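Local coordinates for outer membrane protein YopM (Yersinia pestis, PDB 1JL5) that is a leucine-rich repeat effector and virulence factor that probably alters host cell physiology and promotes bacterial survival in host tissues, at residues Asn246-Ser258 with Val264-Ser278. Residues are numbered along the deposited sequence; the frame is centred on the assembly and turned at random.
Sequences NNLLKTLPDLPPS and VRDNYLTDLPELPQS. With CA (calcium ion), chain B; CA (calcium ion), chain C; CA (calcium ion), chain E.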
# COMPACT_ATOMS: atom_id res chain seq x y z
N ASN A 246 -17.68 -11.90 -1.24
CA ASN A 246 -17.73 -11.46 -2.61
C ASN A 246 -18.72 -12.19 -3.47
O ASN A 246 -18.39 -12.68 -4.55
CB ASN A 246 -16.34 -11.57 -3.21
CG ASN A 246 -15.41 -10.58 -2.60
OD1 ASN A 246 -15.56 -9.38 -2.80
ND2 ASN A 246 -14.44 -11.06 -1.83
N ASN A 247 -19.94 -12.26 -2.99
CA ASN A 247 -20.99 -12.88 -3.75
C ASN A 247 -22.11 -11.88 -3.83
O ASN A 247 -21.88 -10.68 -3.70
CB ASN A 247 -21.43 -14.18 -3.07
CG ASN A 247 -20.53 -15.33 -3.45
OD1 ASN A 247 -20.46 -15.70 -4.62
ND2 ASN A 247 -19.82 -15.88 -2.47
N LEU A 248 -23.32 -12.37 -4.05
CA LEU A 248 -24.46 -11.49 -4.16
C LEU A 248 -25.46 -11.85 -3.09
O LEU A 248 -26.67 -11.84 -3.31
CB LEU A 248 -25.09 -11.64 -5.54
CG LEU A 248 -24.11 -11.25 -6.65
CD1 LEU A 248 -24.67 -11.64 -8.00
CD2 LEU A 248 -23.84 -9.76 -6.57
N LEU A 249 -24.94 -12.17 -1.91
CA LEU A 249 -25.79 -12.55 -0.80
C LEU A 249 -26.46 -11.34 -0.17
O LEU A 249 -25.81 -10.34 0.11
CB LEU A 249 -24.97 -13.28 0.26
CG LEU A 249 -24.23 -14.53 -0.23
CD1 LEU A 249 -23.47 -15.16 0.94
CD2 LEU A 249 -25.23 -15.51 -0.83
N LYS A 250 -27.77 -11.45 0.04
CA LYS A 250 -28.54 -10.37 0.67
C LYS A 250 -28.86 -10.87 2.07
O LYS A 250 -29.12 -10.09 2.99
CB LYS A 250 -29.85 -10.12 -0.07
CG LYS A 250 -29.72 -9.90 -1.56
CD LYS A 250 -29.46 -11.21 -2.28
CE LYS A 250 -29.38 -11.03 -3.79
NZ LYS A 250 -29.01 -12.30 -4.46
N THR A 251 -28.85 -12.19 2.22
CA THR A 251 -29.11 -12.82 3.50
C THR A 251 -28.38 -14.13 3.52
O THR A 251 -27.95 -14.65 2.48
CB THR A 251 -30.61 -13.14 3.70
OG1 THR A 251 -31.02 -14.09 2.70
CG2 THR A 251 -31.46 -11.89 3.57
N LEU A 252 -28.24 -14.68 4.71
CA LEU A 252 -27.59 -15.95 4.86
C LEU A 252 -28.67 -16.88 5.34
O LEU A 252 -29.60 -16.45 6.03
CB LEU A 252 -26.49 -15.88 5.91
CG LEU A 252 -25.35 -14.91 5.60
CD1 LEU A 252 -24.29 -15.04 6.68
CD2 LEU A 252 -24.77 -15.23 4.23
N PRO A 253 -28.60 -18.15 4.96
CA PRO A 253 -29.62 -19.09 5.41
C PRO A 253 -29.30 -19.32 6.87
O PRO A 253 -28.33 -18.77 7.40
CB PRO A 253 -29.33 -20.35 4.60
CG PRO A 253 -28.56 -19.83 3.40
CD PRO A 253 -27.69 -18.78 4.00
N ASP A 254 -30.11 -20.12 7.53
CA ASP A 254 -29.82 -20.45 8.90
C ASP A 254 -28.47 -21.12 8.75
O ASP A 254 -28.27 -21.95 7.86
CB ASP A 254 -30.87 -21.41 9.42
CG ASP A 254 -32.22 -20.77 9.47
OD1 ASP A 254 -32.34 -19.77 10.19
OD2 ASP A 254 -33.14 -21.25 8.78
N LEU A 255 -27.54 -20.73 9.59
CA LEU A 255 -26.19 -21.23 9.50
C LEU A 255 -25.96 -22.65 10.00
O LEU A 255 -26.78 -23.21 10.71
CB LEU A 255 -25.27 -20.28 10.24
CG LEU A 255 -25.32 -18.87 9.65
CD1 LEU A 255 -24.54 -17.91 10.51
CD2 LEU A 255 -24.76 -18.91 8.22
N PRO A 256 -24.84 -23.25 9.59
CA PRO A 256 -24.56 -24.60 10.06
C PRO A 256 -24.51 -24.43 11.57
O PRO A 256 -23.84 -23.52 12.06
CB PRO A 256 -23.21 -24.91 9.44
CG PRO A 256 -23.28 -24.16 8.13
CD PRO A 256 -23.86 -22.84 8.56
N PRO A 257 -25.22 -25.27 12.32
CA PRO A 257 -25.22 -25.15 13.78
C PRO A 257 -23.85 -25.11 14.45
O PRO A 257 -23.69 -24.52 15.51
CB PRO A 257 -26.06 -26.34 14.23
CG PRO A 257 -25.81 -27.35 13.14
CD PRO A 257 -25.90 -26.50 11.90
N SER A 258 -22.86 -25.72 13.82
CA SER A 258 -21.53 -25.72 14.41
C SER A 258 -20.56 -24.87 13.62
O SER A 258 -19.35 -25.06 13.69
CB SER A 258 -21.01 -27.15 14.52
OG SER A 258 -21.83 -27.90 15.39
N VAL A 264 -18.32 -13.74 4.89
CA VAL A 264 -19.28 -13.35 3.88
C VAL A 264 -18.94 -11.93 3.53
O VAL A 264 -19.80 -11.11 3.21
CB VAL A 264 -20.71 -13.44 4.41
CG1 VAL A 264 -21.11 -14.89 4.53
CG2 VAL A 264 -20.81 -12.74 5.75
N ARG A 265 -17.65 -11.65 3.61
CA ARG A 265 -17.12 -10.34 3.31
C ARG A 265 -17.63 -9.93 1.95
O ARG A 265 -17.71 -10.73 1.03
CB ARG A 265 -15.60 -10.37 3.30
CG ARG A 265 -14.94 -9.14 2.70
CD ARG A 265 -13.44 -9.29 2.79
NE ARG A 265 -12.72 -8.29 2.01
CZ ARG A 265 -12.56 -7.02 2.37
NH1 ARG A 265 -13.08 -6.57 3.51
NH2 ARG A 265 -11.87 -6.20 1.59
N ASP A 266 -17.99 -8.66 1.86
CA ASP A 266 -18.47 -8.10 0.63
C ASP A 266 -19.65 -8.83 0.05
O ASP A 266 -19.55 -9.60 -0.92
CB ASP A 266 -17.36 -8.03 -0.41
CG ASP A 266 -17.73 -7.11 -1.55
OD1 ASP A 266 -18.89 -6.67 -1.58
OD2 ASP A 266 -16.87 -6.83 -2.40
N ASN A 267 -20.79 -8.60 0.67
CA ASN A 267 -22.03 -9.16 0.22
C ASN A 267 -23.00 -8.06 0.54
O ASN A 267 -22.59 -6.94 0.83
CB ASN A 267 -22.36 -10.46 0.94
CG ASN A 267 -21.70 -11.64 0.28
OD1 ASN A 267 -22.06 -12.00 -0.84
ND2 ASN A 267 -20.71 -12.24 0.94
N TYR A 268 -24.28 -8.35 0.51
CA TYR A 268 -25.24 -7.30 0.76
C TYR A 268 -25.99 -7.60 2.03
O TYR A 268 -27.20 -7.41 2.09
CB TYR A 268 -26.20 -7.21 -0.41
CG TYR A 268 -26.75 -5.84 -0.62
CD1 TYR A 268 -25.92 -4.78 -0.99
CD2 TYR A 268 -28.11 -5.59 -0.46
CE1 TYR A 268 -26.43 -3.52 -1.21
CE2 TYR A 268 -28.63 -4.33 -0.68
CZ TYR A 268 -27.79 -3.30 -1.05
OH TYR A 268 -28.31 -2.06 -1.27
N LEU A 269 -25.27 -8.06 3.04
CA LEU A 269 -25.89 -8.41 4.29
C LEU A 269 -26.13 -7.24 5.20
O LEU A 269 -25.25 -6.42 5.46
CB LEU A 269 -25.03 -9.44 5.02
CG LEU A 269 -24.79 -10.72 4.23
CD1 LEU A 269 -23.85 -11.61 5.02
CD2 LEU A 269 -26.12 -11.42 3.97
N THR A 270 -27.35 -7.16 5.70
CA THR A 270 -27.74 -6.11 6.61
C THR A 270 -27.93 -6.80 7.95
O THR A 270 -27.89 -6.18 9.01
CB THR A 270 -29.07 -5.48 6.19
OG1 THR A 270 -29.36 -4.37 7.04
CG2 THR A 270 -30.19 -6.50 6.31
N ASP A 271 -28.15 -8.10 7.88
CA ASP A 271 -28.37 -8.89 9.07
C ASP A 271 -27.73 -10.24 8.91
O ASP A 271 -27.37 -10.66 7.82
CB ASP A 271 -29.87 -9.08 9.31
CG ASP A 271 -30.60 -7.78 9.56
OD1 ASP A 271 -30.26 -7.09 10.55
OD2 ASP A 271 -31.51 -7.45 8.77
N LEU A 272 -27.61 -10.92 10.03
CA LEU A 272 -27.05 -12.25 10.06
C LEU A 272 -28.06 -13.10 10.77
O LEU A 272 -28.77 -12.63 11.65
CB LEU A 272 -25.75 -12.25 10.85
CG LEU A 272 -24.57 -11.55 10.19
CD1 LEU A 272 -23.44 -11.40 11.20
CD2 LEU A 272 -24.15 -12.36 8.97
N PRO A 273 -28.17 -14.37 10.38
CA PRO A 273 -29.13 -15.20 11.09
C PRO A 273 -28.50 -15.43 12.45
O PRO A 273 -27.39 -14.97 12.70
CB PRO A 273 -29.19 -16.48 10.24
CG PRO A 273 -27.83 -16.53 9.62
CD PRO A 273 -27.56 -15.10 9.25
N GLU A 274 -29.20 -16.12 13.34
CA GLU A 274 -28.61 -16.38 14.63
C GLU A 274 -27.25 -16.99 14.36
O GLU A 274 -27.10 -17.86 13.50
CB GLU A 274 -29.48 -17.35 15.42
CG GLU A 274 -30.52 -16.64 16.26
CD GLU A 274 -29.88 -15.67 17.22
OE1 GLU A 274 -28.88 -16.04 17.86
OE2 GLU A 274 -30.39 -14.54 17.34
N LEU A 275 -26.24 -16.52 15.07
CA LEU A 275 -24.91 -17.03 14.86
C LEU A 275 -24.58 -18.21 15.74
O LEU A 275 -24.76 -18.16 16.96
CB LEU A 275 -23.89 -15.93 15.08
CG LEU A 275 -24.02 -14.76 14.10
CD1 LEU A 275 -23.00 -13.68 14.46
CD2 LEU A 275 -23.80 -15.27 12.68
N PRO A 276 -24.11 -19.31 15.14
CA PRO A 276 -23.76 -20.47 15.96
C PRO A 276 -22.75 -20.01 16.99
O PRO A 276 -21.86 -19.21 16.69
CB PRO A 276 -23.16 -21.43 14.94
CG PRO A 276 -23.97 -21.12 13.70
CD PRO A 276 -23.99 -19.61 13.71
N GLN A 277 -22.89 -20.50 18.21
CA GLN A 277 -21.97 -20.11 19.27
C GLN A 277 -20.60 -20.69 19.00
O GLN A 277 -19.63 -20.33 19.65
CB GLN A 277 -22.50 -20.59 20.60
CG GLN A 277 -23.76 -19.87 20.99
CD GLN A 277 -24.44 -20.54 22.13
OE1 GLN A 277 -23.86 -20.71 23.21
NE2 GLN A 277 -25.69 -20.95 21.92
N SER A 278 -20.54 -21.60 18.04
CA SER A 278 -19.28 -22.21 17.67
C SER A 278 -18.50 -21.24 16.79
O SER A 278 -17.32 -21.45 16.50
CB SER A 278 -19.54 -23.49 16.90
OG SER A 278 -20.54 -23.26 15.91
CA CA B . -15.12 -7.44 -3.23
CA CA C . -19.87 -4.73 -2.14
CA CA E . -28.76 -14.41 19.55
O HOH W 1 -12.39 -9.48 -0.56
O HOH W 2 -28.98 -9.32 5.38
O HOH W 3 -29.70 -7.33 2.73
O HOH W 4 -28.36 -12.75 6.82
O HOH W 5 -28.16 -19.57 12.13
O HOH W 6 -18.32 -5.22 -3.85
O HOH W 7 -13.10 -8.05 -3.92
O HOH W 8 -14.25 -6.91 -1.28
O HOH W 9 -16.15 -7.36 -5.31
O HOH W 10 -18.07 -3.85 -1.00
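With chi1 of D266 at -164°, its CG lies opposite the backbone N and the carboxylate is carried to N246, whose CG instead sits opposite its own carbonyl carbon (chi1 -68°), bringing OD1 to within 2.9 Å of D266 OD2. These two oxygens bind the same calcium ion, each at 2.0 Å, their amide and carboxylate planes turned 72° apart, while D266 OD1 takes a second calcium. N326 of the second subunit completes the protein ligands of the first ion; E308 and the N307 carbonyl of that subunit bind the second. Behind the metals, the buried N267 amide lies alongside L249 and forms one step of the asparagine ladder: OD1 accepts L249 N at 3.1 Å, tilted from the carbonyl plane, and more weakly N247 N, while ND2 gives to V264 O in its own repeat and to A244 O in the preceding one. A backbone bond from Y268 N to L249 O (2.5 Å) follows beside it. Farther along, L252 meets V264 tip to tip (CD2 to CG1, 3.7 Å), crosses L269 and runs beside L272. L255 lies beside L275 and at a right angle to P273, whose CG presses on L255 CG at 3.4 Å. Between the two coils, waters bridge backbone atoms, one joining L252 N to D271 O and another L255 N to E274 O. This is the stacking of successive leucine-rich repeat coils: a leucine and proline core, an asparagine ladder, and a calcium-bound edge where the ions probably offset the charge of D266 and of E308 from the second subunit, tying this turn to its neighbour in the tetramer.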